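PDB 6I60: alpha-rhamnosidase from Dictyoglomus thermophilum, which probably catalyses the hydrolysis of terminal non-reducing alpha-L-rhamnose residues in alpha-L-rhamnosides. Local coordinates for residues W119-S122 with K123-S127; E922-E925 with K926-V929; I644-L648 with G649-D653; S471-L474 with I475-I478; M815-H818 with N819-M822. One frame throughout, in Å; residues are numbered along the deposited sequence.

Contact 1: residues W119-S122 with K123-S127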
loop_
_atom_site.group_PDB
_atom_site.type_symbol
_atom_site.label_atom_id
_atom_site.label_comp_id
_atom_site.label_asym_id
_atom_site.label_seq_id
_atom_site.Cartn_x
_atom_site.Cartn_y
_atom_site.Cartn_z
ATOM N N TRP A 119 -25.901 -16.955 6.463
ATOM C CA TRP A 119 -26.188 -15.740 7.210
ATOM C C TRP A 119 -27.689 -15.613 7.411
ATOM O O TRP A 119 -28.486 -16.069 6.588
ATOM C CB TRP A 119 -25.633 -14.494 6.503
ATOM C CG TRP A 119 -26.429 -14.061 5.308
ATOM C CD1 TRP A 119 -26.558 -14.728 4.124
ATOM C CD2 TRP A 119 -27.199 -12.858 5.178
ATOM N NE1 TRP A 119 -27.364 -14.016 3.266
ATOM C CE2 TRP A 119 -27.768 -12.865 3.888
ATOM C CE3 TRP A 119 -27.461 -11.776 6.025
ATOM C CZ2 TRP A 119 -28.585 -11.833 3.427
ATOM C CZ3 TRP A 119 -28.272 -10.754 5.566
ATOM C CH2 TRP A 119 -28.824 -10.790 4.278
ATOM N N TRP A 120 -28.064 -15.000 8.527
ATOM C CA TRP A 120 -29.456 -14.738 8.858
ATOM C C TRP A 120 -29.724 -13.249 8.696
ATOM O O TRP A 120 -28.976 -12.418 9.222
ATOM C CB TRP A 120 -29.776 -15.192 10.284
ATOM C CG TRP A 120 -29.975 -16.675 10.420
ATOM C CD1 TRP A 120 -31.164 -17.334 10.543
ATOM C CD2 TRP A 120 -28.955 -17.682 10.449
ATOM N NE1 TRP A 120 -30.948 -18.687 10.645
ATOM C CE2 TRP A 120 -29.601 -18.927 10.591
ATOM C CE3 TRP A 120 -27.558 -17.652 10.370
ATOM C CZ2 TRP A 120 -28.899 -20.130 10.656
ATOM C CZ3 TRP A 120 -26.864 -18.849 10.435
ATOM C CH2 TRP A 120 -27.535 -20.070 10.576
ATOM N N ASP A 121 -30.785 -12.916 7.967
ATOM C CA ASP A 121 -31.092 -11.526 7.663
ATOM C C ASP A 121 -31.795 -10.879 8.857
ATOM O O ASP A 121 -31.812 -11.414 9.969
ATOM C CB ASP A 121 -31.918 -11.440 6.384
ATOM C CG ASP A 121 -33.282 -12.077 6.525
ATOM O OD1 ASP A 121 -33.510 -12.786 7.529
ATOM O OD2 ASP A 121 -34.127 -11.871 5.631
ATOM N N SER A 122 -32.402 -9.711 8.627
ATOM C CA SER A 122 -33.017 -8.958 9.713
ATOM C C SER A 122 -34.257 -9.642 10.279
ATOM O O SER A 122 -34.662 -9.319 11.399
ATOM C CB SER A 122 -33.374 -7.550 9.237
ATOM O OG SER A 122 -32.253 -6.685 9.307
ATOM N N LYS A 123 -34.863 -10.574 9.544
ATOM C CA LYS A 123 -36.039 -11.295 10.019
ATOM C C LYS A 123 -35.740 -12.738 10.367
ATOM O O LYS A 123 -36.638 -13.583 10.290
ATOM C CB LYS A 123 -37.126 -11.284 8.969
ATOM C CG LYS A 123 -37.524 -9.956 8.609
ATOM C CD LYS A 123 -38.802 -10.079 7.889
ATOM C CE LYS A 123 -38.896 -8.952 6.933
ATOM N NZ LYS A 123 -39.581 -7.891 7.632
ATOM N N ASP A 124 -34.491 -13.042 10.706
ATOM C CA ASP A 124 -34.062 -14.382 11.087
ATOM C C ASP A 124 -34.331 -15.413 9.997
ATOM O O ASP A 124 -34.421 -16.609 10.282
ATOM C CB ASP A 124 -34.719 -14.820 12.402
ATOM C CG ASP A 124 -33.877 -15.823 13.164
ATOM O OD1 ASP A 124 -32.637 -15.796 13.016
ATOM O OD2 ASP A 124 -34.456 -16.643 13.908
ATOM N N GLN A 125 -34.457 -14.974 8.747
ATOM C CA GLN A 125 -34.662 -15.893 7.636
ATOM C C GLN A 125 -33.323 -16.498 7.234
ATOM O O GLN A 125 -32.364 -15.771 6.952
ATOM C CB GLN A 125 -35.317 -15.172 6.460
ATOM C CG GLN A 125 -36.561 -14.386 6.845
ATOM C CD GLN A 125 -37.183 -13.662 5.668
ATOM O OE1 GLN A 125 -38.400 -13.690 5.479
ATOM N NE2 GLN A 125 -36.349 -13.007 4.868
ATOM N N GLU A 126 -33.259 -17.825 7.219
ATOM C CA GLU A 126 -32.015 -18.528 6.947
ATOM C C GLU A 126 -31.706 -18.521 5.456
ATOM O O GLU A 126 -32.596 -18.700 4.620
ATOM C CB GLU A 126 -32.103 -19.964 7.462
ATOM C CG GLU A 126 -30.815 -20.757 7.349
ATOM C CD GLU A 126 -31.028 -22.238 7.580
ATOM O OE1 GLU A 126 -30.063 -22.924 7.975
ATOM O OE2 GLU A 126 -32.163 -22.715 7.369
ATOM N N SER A 127 -30.433 -18.311 5.128
ATOM C CA SER A 127 -29.934 -18.270 3.764
ATOM C C SER A 127 -29.245 -19.582 3.402
ATOM O O SER A 127 -28.736 -20.285 4.279
ATOM C CB SER A 127 -28.944 -17.115 3.587
ATOM O OG SER A 127 -27.930 -17.443 2.651
#
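Asp121 has CG tucked between its backbone N and carbonyl carbon (chi1 65°), which turns the carboxylate in toward Gln125. Gln125 reaches back with an extended chain, its CG anti to its own carbonyl carbon. The carboxylate then takes two bonds from this one residue: Asp121 OD1 receives the backbone N of Gln125 at 2.7 Å, and Asp121 OD2, through its syn lone pair, receives Gln125 NE2 at 2.6 Å. The carboxylate and amide planes are nearly parallel (13°), though Asp121 OD2 is tilted out of the Gln125 amide plane. Replacing Asp121 by an alanine would probably free the Gln125 amide to swing away and leave the backbone N of Gln125 without its acceptor. On the strand side, Glu126 lies alongside Trp120, and its CA sits over a face of the indole, 4.1 Å from the five-membered ring centroid, a CH-pi contact. Lys92 makes a cation-pi contact with Trp120 and a salt bridge to Asp124, while the Glu126 carboxylate pairs with Arg118. Asp124 N closes the turn on Asp121 O at 3.2 Å. This is a type I beta turn, leading out of strand 112-120 in the N-terminal immunoglobulin-like domain.

Contact 2: residues E922-E925 with K926-V929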
loop_
_atom_site.group_PDB
_atom_site.type_symbol
_atom_site.label_atom_id
_atom_site.label_comp_id
_atom_site.label_asym_id
_atom_site.label_seq_id
_atom_site.Cartn_x
_atom_site.Cartn_y
_atom_site.Cartn_z
ATOM N N GLU A 922 -35.343 15.443 10.066
ATOM C CA GLU A 922 -34.363 16.086 10.928
ATOM C C GLU A 922 -33.573 17.139 10.156
ATOM O O GLU A 922 -33.371 17.032 8.943
ATOM C CB GLU A 922 -33.402 15.052 11.514
ATOM C CG GLU A 922 -34.072 13.960 12.330
ATOM C CD GLU A 922 -33.106 12.862 12.728
ATOM O OE1 GLU A 922 -33.371 11.685 12.401
ATOM O OE2 GLU A 922 -32.076 13.175 13.365
ATOM N N GLU A 923 -33.123 18.166 10.875
ATOM C CA GLU A 923 -32.306 19.214 10.279
ATOM C C GLU A 923 -31.557 19.939 11.386
ATOM O O GLU A 923 -31.979 19.946 12.545
ATOM C CB GLU A 923 -33.152 20.196 9.459
ATOM C CG GLU A 923 -34.176 20.975 10.265
ATOM C CD GLU A 923 -35.242 21.603 9.389
ATOM O OE1 GLU A 923 -36.376 21.080 9.361
ATOM O OE2 GLU A 923 -34.943 22.619 8.724
ATOM N N ASN A 924 -30.435 20.549 11.014
ATOM C CA ASN A 924 -29.569 21.246 11.957
ATOM C C ASN A 924 -29.206 22.625 11.433
ATOM O O ASN A 924 -28.070 23.086 11.575
ATOM C CB ASN A 924 -28.311 20.430 12.248
ATOM C CG ASN A 924 -27.481 20.172 11.004
ATOM O OD1 ASN A 924 -27.932 20.397 9.880
ATOM N ND2 ASN A 924 -26.256 19.699 11.202
ATOM N N GLU A 925 -30.167 23.294 10.798
ATOM C CA GLU A 925 -30.045 24.637 10.240
ATOM C C GLU A 925 -29.013 24.729 9.117
ATOM O O GLU A 925 -28.768 25.831 8.611
ATOM C CB GLU A 925 -29.712 25.684 11.315
ATOM C CG GLU A 925 -30.647 25.659 12.532
ATOM C CD GLU A 925 -32.085 25.324 12.165
ATOM O OE1 GLU A 925 -32.647 24.369 12.745
ATOM O OE2 GLU A 925 -32.654 26.021 11.299
ATOM N N LYS A 926 -28.403 23.615 8.704
ATOM C CA LYS A 926 -27.435 23.629 7.611
ATOM C C LYS A 926 -27.683 22.460 6.666
ATOM O O LYS A 926 -27.437 22.564 5.459
ATOM C CB LYS A 926 -25.998 23.590 8.142
ATOM C CG LYS A 926 -25.302 24.944 8.171
ATOM C CD LYS A 926 -23.790 24.799 8.015
ATOM C CE LYS A 926 -23.140 26.140 7.714
ATOM N NZ LYS A 926 -22.130 26.042 6.627
ATOM N N TYR A 927 -28.176 21.346 7.202
ATOM C CA TYR A 927 -28.427 20.147 6.420
ATOM C C TYR A 927 -29.834 19.627 6.691
ATOM O O TYR A 927 -30.514 20.049 7.630
ATOM C CB TYR A 927 -27.400 19.049 6.735
ATOM C CG TYR A 927 -25.983 19.381 6.326
ATOM C CD1 TYR A 927 -25.571 19.261 5.005
ATOM C CD2 TYR A 927 -25.054 19.806 7.267
ATOM C CE1 TYR A 927 -24.273 19.561 4.631
ATOM C CE2 TYR A 927 -23.756 20.107 6.904
ATOM C CZ TYR A 927 -23.370 19.983 5.587
ATOM O OH TYR A 927 -22.075 20.284 5.233
ATOM N N ILE A 928 -30.265 18.701 5.837
ATOM C CA ILE A 928 -31.473 17.911 6.050
ATOM C C ILE A 928 -31.035 16.461 6.204
ATOM O O ILE A 928 -30.401 15.898 5.301
ATOM C CB ILE A 928 -32.481 18.068 4.899
ATOM C CG1 ILE A 928 -33.273 19.369 5.062
ATOM C CG2 ILE A 928 -33.427 16.877 4.842
ATOM C CD1 ILE A 928 -34.410 19.279 6.064
ATOM N N VAL A 929 -31.359 15.864 7.345
ATOM C CA VAL A 929 -30.856 14.543 7.703
ATOM C C VAL A 929 -31.871 13.484 7.296
ATOM O O VAL A 929 -33.051 13.563 7.658
ATOM C CB VAL A 929 -30.550 14.462 9.207
ATOM C CG1 VAL A 929 -29.999 13.091 9.560
ATOM C CG2 VAL A 929 -29.574 15.557 9.605
HETATM O O HOH W 1 -35.230 12.823 9.494
#
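Glu922 and Val929 face each other across the open end of a hairpin, with CB to CB 3.7 Å apart on the same side of the two strands. Their backbones meet as well: Val929 N bonds to Glu922 O at 2.8 Å. The return link runs through a water, which accepts from Glu922 N and donates to Val929 O. Beyond CB the Glu922 chain extends away to a salt bridge with Arg931.

At the closed end Lys926 is the last residue of the turn, just before the strand. Its CG lies near the carbonyl oxygen of the preceding residue, 3.6 Å from Glu925 O, while its NZ hydrogen-bonds a triethylene glycol, probably from the crystallisation liquor. Lys926 N makes a weak bond to Asn924 OD1. The same oxygen receives Tyr927 N at 2.9 Å, nearly along the C=O axis, and thereby ties the turn to the start of the second strand. Asn924 can do this because its CG sits between the backbone N and carbonyl carbon (chi1 61°).

The short, weakly bonded strand 922-923 lies at one edge of a mixed sheet, and strand 927-932 stands between it and strand 893-899, with backbone hydrogen bonding between Ile928 and Val898.

Contact 3: residues I644-L648 with G649-D653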
loop_
_atom_site.group_PDB
_atom_site.type_symbol
_atom_site.label_atom_id
_atom_site.label_comp_id
_atom_site.label_asym_id
_atom_site.label_seq_id
_atom_site.Cartn_x
_atom_site.Cartn_y
_atom_site.Cartn_z
ATOM N N ILE A 644 -8.738 2.753 21.606
ATOM C CA ILE A 644 -8.553 1.330 21.341
ATOM C C ILE A 644 -8.727 0.522 22.622
ATOM O O ILE A 644 -9.287 -0.582 22.607
ATOM C CB ILE A 644 -7.174 1.086 20.694
ATOM C CG1 ILE A 644 -7.145 1.646 19.270
ATOM C CG2 ILE A 644 -6.827 -0.397 20.692
ATOM C CD1 ILE A 644 -5.773 1.623 18.629
ATOM N N ALA A 645 -8.261 1.062 23.751
ATOM C CA ALA A 645 -8.399 0.355 25.020
ATOM C C ALA A 645 -9.863 0.169 25.391
ATOM O O ALA A 645 -10.264 -0.911 25.841
ATOM C CB ALA A 645 -7.656 1.106 26.126
ATOM N N LYS A 646 -10.679 1.211 25.210
ATOM C CA LYS A 646 -12.101 1.088 25.508
ATOM C C LYS A 646 -12.780 0.090 24.582
ATOM O O LYS A 646 -13.720 -0.600 24.998
ATOM C CB LYS A 646 -12.780 2.453 25.407
ATOM C CG LYS A 646 -14.258 2.433 25.757
ATOM C CD LYS A 646 -14.791 3.834 25.998
ATOM C CE LYS A 646 -16.082 3.798 26.797
ATOM N NZ LYS A 646 -16.096 2.673 27.775
ATOM N N LEU A 647 -12.318 -0.009 23.333
ATOM C CA LEU A 647 -12.898 -0.966 22.396
ATOM C C LEU A 647 -12.647 -2.400 22.840
ATOM O O LEU A 647 -13.547 -3.244 22.765
ATOM C CB LEU A 647 -12.330 -0.739 20.998
ATOM C CG LEU A 647 -12.892 0.444 20.214
ATOM C CD1 LEU A 647 -11.940 0.840 19.094
ATOM C CD2 LEU A 647 -14.269 0.103 19.668
ATOM N N LEU A 648 -11.430 -2.697 23.298
ATOM C CA LEU A 648 -11.081 -4.052 23.703
ATOM C C LEU A 648 -11.544 -4.396 25.113
ATOM O O LEU A 648 -11.403 -5.552 25.525
ATOM C CB LEU A 648 -9.567 -4.258 23.600
ATOM C CG LEU A 648 -8.927 -3.848 22.271
ATOM C CD1 LEU A 648 -7.464 -4.262 22.223
ATOM C CD2 LEU A 648 -9.694 -4.443 21.103
ATOM N N GLY A 649 -12.086 -3.435 25.856
ATOM C CA GLY A 649 -12.581 -3.690 27.192
ATOM C C GLY A 649 -11.602 -3.436 28.316
ATOM O O GLY A 649 -11.899 -3.796 29.462
ATOM N N LYS A 650 -10.449 -2.832 28.035
ATOM C CA LYS A 650 -9.457 -2.528 29.066
ATOM C C LYS A 650 -9.848 -1.215 29.737
ATOM O O LYS A 650 -9.391 -0.136 29.359
ATOM C CB LYS A 650 -8.059 -2.453 28.463
ATOM C CG LYS A 650 -7.776 -3.521 27.415
ATOM C CD LYS A 650 -6.335 -4.003 27.498
ATOM C CE LYS A 650 -6.071 -5.148 26.530
ATOM N NZ LYS A 650 -4.913 -5.983 26.963
ATOM N N GLU A 651 -10.705 -1.312 30.759
ATOM C CA GLU A 651 -11.206 -0.111 31.424
ATOM C C GLU A 651 -10.091 0.640 32.141
ATOM O O GLU A 651 -10.069 1.876 32.136
ATOM C CB GLU A 651 -12.317 -0.478 32.408
ATOM C CG GLU A 651 -13.605 -0.939 31.745
ATOM C CD GLU A 651 -14.045 -0.021 30.621
ATOM O OE1 GLU A 651 -13.862 -0.393 29.441
ATOM O OE2 GLU A 651 -14.576 1.071 30.915
ATOM N N ALA A 652 -9.163 -0.085 32.766
ATOM C CA ALA A 652 -8.058 0.572 33.457
ATOM C C ALA A 652 -7.164 1.313 32.472
ATOM O O ALA A 652 -6.787 2.469 32.705
ATOM C CB ALA A 652 -7.251 -0.451 34.256
ATOM N N ASP A 653 -6.811 0.663 31.361
ATOM C CA ASP A 653 -6.005 1.331 30.347
ATOM C C ASP A 653 -6.766 2.476 29.698
ATOM O O ASP A 653 -6.168 3.503 29.358
ATOM C CB ASP A 653 -5.551 0.328 29.289
ATOM C CG ASP A 653 -4.222 -0.315 29.630
ATOM O OD1 ASP A 653 -3.613 0.078 30.648
ATOM O OD2 ASP A 653 -3.786 -1.211 28.878
#
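Lys646 and Glu651 reach toward each other from two successive helices, their chains set at a slant rather than running alongside. With CG anti to the backbone N (chi1 -178°), Lys646 stretches outward and bends only at its last torsion, whereas Glu651 bends early, at chi2, and turns its carboxylate back. The outcome is a long salt bridge, Lys646 NZ to Glu651 OE2 at 3.8 Å, between two exposed residues, so the pull is probably modest. Deeper in, the meeting is apolar: the methyl CB of Ala645 lies 3.9 Å from CB of Asp653. The Asp653 carboxylate is taken up elsewhere, by a salt bridge to Lys590 and a hydrogen bond from the hydroxyl of Tyr586, whose side chain also touches Ala645 and Leu648.

Between these two pairs the chain ends helix 626-648 in a Schellman motif. Lys650 N bonds to Ala645 O at 2.9 Å, and Gly649 N makes a weaker bond to Lys646 O at 3.4 Å. Gly649 is the C-prime residue, with positive phi (93°); a side chain there would be jammed against the carbonyl oxygen of Leu648. Lys650 follows directly as the N-cap of helix 651-672 and the centre of an inverse gamma turn. Its CB and CG pass close to the carbonyl oxygen of Ala645, with CB 3.8 Å from Ala645 O, before the chain leads away from the first helix.

Contact 4: residues S471-L474 with I475-I478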
loop_
_atom_site.group_PDB
_atom_site.type_symbol
_atom_site.label_atom_id
_atom_site.label_comp_id
_atom_site.label_asym_id
_atom_site.label_seq_id
_atom_site.Cartn_x
_atom_site.Cartn_y
_atom_site.Cartn_z
ATOM N N SER A 471 -16.467 17.514 -11.515
ATOM C CA SER A 471 -16.752 18.487 -12.561
ATOM C C SER A 471 -15.550 19.383 -12.836
ATOM O O SER A 471 -15.455 19.960 -13.925
ATOM C CB SER A 471 -17.970 19.328 -12.175
ATOM O OG SER A 471 -17.870 20.650 -12.675
ATOM N N ASN A 472 -14.636 19.502 -11.877
ATOM C CA ASN A 472 -13.408 20.271 -12.038
ATOM C C ASN A 472 -12.330 19.353 -12.608
ATOM O O ASN A 472 -12.001 18.327 -12.004
ATOM C CB ASN A 472 -12.980 20.864 -10.692
ATOM C CG ASN A 472 -11.678 21.646 -10.768
ATOM O OD1 ASN A 472 -10.610 21.077 -10.989
ATOM N ND2 ASN A 472 -11.762 22.954 -10.559
ATOM N N GLU A 473 -11.788 19.718 -13.773
ATOM C CA GLU A 473 -10.794 18.865 -14.418
ATOM C C GLU A 473 -9.428 18.973 -13.755
ATOM O O GLU A 473 -8.663 18.002 -13.766
ATOM C CB GLU A 473 -10.684 19.209 -15.906
ATOM C CG GLU A 473 -9.848 18.223 -16.715
ATOM C CD GLU A 473 -10.429 16.818 -16.723
ATOM O OE1 GLU A 473 -9.659 15.859 -16.946
ATOM O OE2 GLU A 473 -11.651 16.672 -16.509
ATOM N N LEU A 474 -9.104 20.132 -13.177
ATOM C CA LEU A 474 -7.842 20.264 -12.455
ATOM C C LEU A 474 -7.804 19.334 -11.249
ATOM O O LEU A 474 -6.765 18.734 -10.950
ATOM C CB LEU A 474 -7.633 21.717 -12.023
ATOM C CG LEU A 474 -6.535 21.977 -10.988
ATOM C CD1 LEU A 474 -5.161 21.782 -11.604
ATOM C CD2 LEU A 474 -6.665 23.372 -10.404
ATOM N N ILE A 475 -8.932 19.196 -10.548
ATOM C CA ILE A 475 -9.013 18.245 -9.444
ATOM C C ILE A 475 -8.865 16.818 -9.958
ATOM O O ILE A 475 -8.196 15.984 -9.334
ATOM C CB ILE A 475 -10.331 18.440 -8.670
ATOM C CG1 ILE A 475 -10.329 19.788 -7.949
ATOM C CG2 ILE A 475 -10.549 17.315 -7.675
ATOM C CD1 ILE A 475 -11.598 20.065 -7.175
ATOM N N ASN A 476 -9.474 16.517 -11.109
ATOM C CA ASN A 476 -9.324 15.193 -11.705
ATOM C C ASN A 476 -7.870 14.910 -12.066
ATOM O O ASN A 476 -7.398 13.774 -11.928
ATOM C CB ASN A 476 -10.215 15.070 -12.942
ATOM C CG ASN A 476 -11.691 15.133 -12.606
ATOM O OD1 ASN A 476 -12.106 14.757 -11.511
ATOM N ND2 ASN A 476 -12.493 15.607 -13.550
ATOM N N LYS A 477 -7.143 15.930 -12.532
ATOM C CA LYS A 477 -5.734 15.737 -12.858
ATOM C C LYS A 477 -4.900 15.542 -11.598
ATOM O O LYS A 477 -3.979 14.719 -11.579
ATOM C CB LYS A 477 -5.217 16.920 -13.675
ATOM C CG LYS A 477 -5.852 17.050 -15.053
ATOM C CD LYS A 477 -5.334 15.986 -16.010
ATOM C CE LYS A 477 -6.149 15.946 -17.298
ATOM N NZ LYS A 477 -5.931 14.684 -18.066
ATOM N N ILE A 478 -5.205 16.291 -10.535
ATOM C CA ILE A 478 -4.539 16.063 -9.255
ATOM C C ILE A 478 -4.850 14.663 -8.745
ATOM O O ILE A 478 -3.958 13.937 -8.287
ATOM C CB ILE A 478 -4.949 17.142 -8.234
ATOM C CG1 ILE A 478 -4.498 18.525 -8.705
ATOM C CG2 ILE A 478 -4.364 16.834 -6.860
ATOM C CD1 ILE A 478 -5.304 19.659 -8.115
#
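Asn472 and Asn476 open the first turn of helix 473-488, where successive i to i+4 bonds begin with Asn476 N to Asn472 O at 3.2 Å and continue with Lys477 N to Glu473 O and Ile478 N to Leu474 O. Ahead of them the Asn472 side chain folds over the helix end: its CG is anti to the backbone N (chi1 178°), and OD1 accepts Ile475 N at 2.6 Å. The same oxygen rests against CG1 of Ile475, whose side chain crosses that of Asn472 at about a right angle.

On the outer side Asn476 ND2 gives a straight bond (169°) to Glu473 OE2 at 3.3 Å. The oxygen lies in the amide plane but is met from above the carboxylate plane, the two planes standing 72° apart. Asn476 OD1 accepts from the backbone N of Cys470. A leucine in place of Asn476 would probably cost both bonds, leaving Cys470 N and the Glu473 carboxylate without this partner. Leu474 CG touches Ile478 CD1 at 3.9 Å, one turn on, while Ile475 packs on Phe830, Ile834 and Tyr781. The whole is an asparagine N-cap starting a helix of the six-hairpin glycosidase domain.

Contact 5: residues M815-H818 with N819-M822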
loop_
_atom_site.group_PDB
_atom_site.type_symbol
_atom_site.label_atom_id
_atom_site.label_comp_id
_atom_site.label_asym_id
_atom_site.label_seq_id
_atom_site.Cartn_x
_atom_site.Cartn_y
_atom_site.Cartn_z
ATOM N N MET A 815 17.079 16.916 -2.344
ATOM C CA MET A 815 15.670 16.592 -2.153
ATOM C C MET A 815 14.783 17.290 -3.176
ATOM O O MET A 815 14.058 18.230 -2.838
ATOM C CB MET A 815 15.232 16.960 -0.737
ATOM C CG MET A 815 15.291 15.805 0.240
ATOM S SD MET A 815 14.787 16.283 1.899
ATOM C CE MET A 815 13.630 17.602 1.548
ATOM N N ASN A 816 14.825 16.826 -4.428
ATOM C CA ASN A 816 14.082 17.429 -5.529
ATOM C C ASN A 816 13.297 16.380 -6.309
ATOM O O ASN A 816 13.048 16.553 -7.505
ATOM C CB ASN A 816 15.017 18.180 -6.481
ATOM C CG ASN A 816 15.804 19.281 -5.795
ATOM O OD1 ASN A 816 15.380 19.828 -4.777
ATOM N ND2 ASN A 816 16.953 19.625 -6.367
ATOM N N SER A 817 12.907 15.287 -5.657
ATOM C CA SER A 817 12.273 14.187 -6.371
ATOM C C SER A 817 10.886 14.579 -6.868
ATOM O O SER A 817 10.191 15.402 -6.263
ATOM C CB SER A 817 12.171 12.952 -5.481
ATOM O OG SER A 817 11.184 12.059 -5.970
ATOM N N HIS A 818 10.483 13.967 -7.983
ATOM C CA HIS A 818 9.239 14.303 -8.664
ATOM C C HIS A 818 8.212 13.176 -8.605
ATOM O O HIS A 818 7.317 13.117 -9.455
ATOM C CB HIS A 818 9.522 14.679 -10.118
ATOM C CG HIS A 818 9.974 16.095 -10.300
ATOM N ND1 HIS A 818 9.390 16.950 -11.209
ATOM C CD2 HIS A 818 10.951 16.804 -9.687
ATOM C CE1 HIS A 818 9.989 18.127 -11.149
ATOM N NE2 HIS A 818 10.940 18.065 -10.233
ATOM N N ASN A 819 8.317 12.284 -7.628
ATOM C CA ASN A 819 7.350 11.203 -7.471
ATOM C C ASN A 819 7.233 10.844 -5.991
ATOM O O ASN A 819 7.502 9.724 -5.563
ATOM C CB ASN A 819 7.742 9.996 -8.319
ATOM C CG ASN A 819 6.572 9.058 -8.571
ATOM O OD1 ASN A 819 5.506 9.200 -7.972
ATOM N ND2 ASN A 819 6.769 8.092 -9.462
ATOM N N HIS A 820 6.814 11.810 -5.183
ATOM C CA HIS A 820 6.585 11.594 -3.765
ATOM C C HIS A 820 5.097 11.437 -3.480
ATOM O O HIS A 820 4.239 11.855 -4.261
ATOM C CB HIS A 820 7.160 12.745 -2.937
ATOM C CG HIS A 820 8.565 12.510 -2.476
ATOM N ND1 HIS A 820 9.577 12.145 -3.338
ATOM C CD2 HIS A 820 9.124 12.576 -1.244
ATOM C CE1 HIS A 820 10.701 12.006 -2.656
ATOM N NE2 HIS A 820 10.453 12.260 -1.384
ATOM N N ILE A 821 4.802 10.825 -2.336
ATOM C CA ILE A 821 3.432 10.503 -1.954
ATOM C C ILE A 821 3.008 11.169 -0.653
ATOM O O ILE A 821 1.819 11.105 -0.302
ATOM C CB ILE A 821 3.230 8.973 -1.861
ATOM C CG1 ILE A 821 1.744 8.597 -1.862
ATOM C CG2 ILE A 821 3.948 8.410 -0.641
ATOM C CD1 ILE A 821 0.914 9.372 -2.859
ATOM N N MET A 822 3.923 11.826 0.066
ATOM C CA MET A 822 3.574 12.393 1.365
ATOM C C MET A 822 2.511 13.478 1.237
ATOM O O MET A 822 1.630 13.600 2.097
ATOM C CB MET A 822 4.824 12.943 2.051
ATOM C CG MET A 822 5.799 13.631 1.110
ATOM S SD MET A 822 7.362 14.027 1.920
ATOM C CE MET A 822 7.884 15.458 0.981
#
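Ser817 and His820 meet across a short bend, and the serine hydroxyl is where the bonding is concentrated. His820 ND1 donates to Ser817 OG at 3.1 Å, with the oxygen close to the imidazole plane, so the ring meets it at its edge. The neighbouring carbon of the ring completes the contact, CE1 lying beside Ser817 CB. Ser817 has OG anti to its backbone N (chi1 160°), a setting that swings the hydroxyl toward the residues that follow. There it also accepts a weaker bond from Asn819 N, at 3.3 Å, and it is hydrogen-bonded to Gln499 OE1 beyond this stretch. Three partners thus grip one buried oxygen and probably fix both its rotation and the turn of the imidazole.

The weak bond from Asn819 N closes a serine ST turn in the loop between helices 792-797 and 826-835 of the six-hairpin glycosidase domain.

Between the two segments the flanks touch less, though His818 and Asn819 are buried and bonded elsewhere: His818 NE2 bonds to Leu810 O, while Asn819 ND2 makes a weak bond to Ser488 OG. The His818 backbone N hydrogen-bonds Glu395 OE1, from the part of the sequence assigned to the concanavalin-like domain. On another flank the His820 side chain comes within about 4 Å, nearest atoms, of a bound triethylene glycol; the molecule is probably from the crystallisation liquor, though it may mark a pocket beside the ring.

In the fold
Contact 5 is the buried one, its centre about 17 Å from the centre of the chain, while contacts 2 and 3 lie at the surface and 1 and 4 are partly buried. Contacts 3, 4 and 5 share the six-hairpin glycosidase domain: one ends a helix and starts the next, one begins a helix, one shapes a loop. Contacts 4 and 5 come nearest, about 9 Å between nearest atoms, without touching. Contacts 1 and 2 both turn the chain at a strand's end, through an aspartate carboxylate and an asparagine amide; only contact 2 involves an edge strand. Only contact 3 has a salt bridge within its segments, at the surface; contact 5 relies on a hydroxyl and an imidazole.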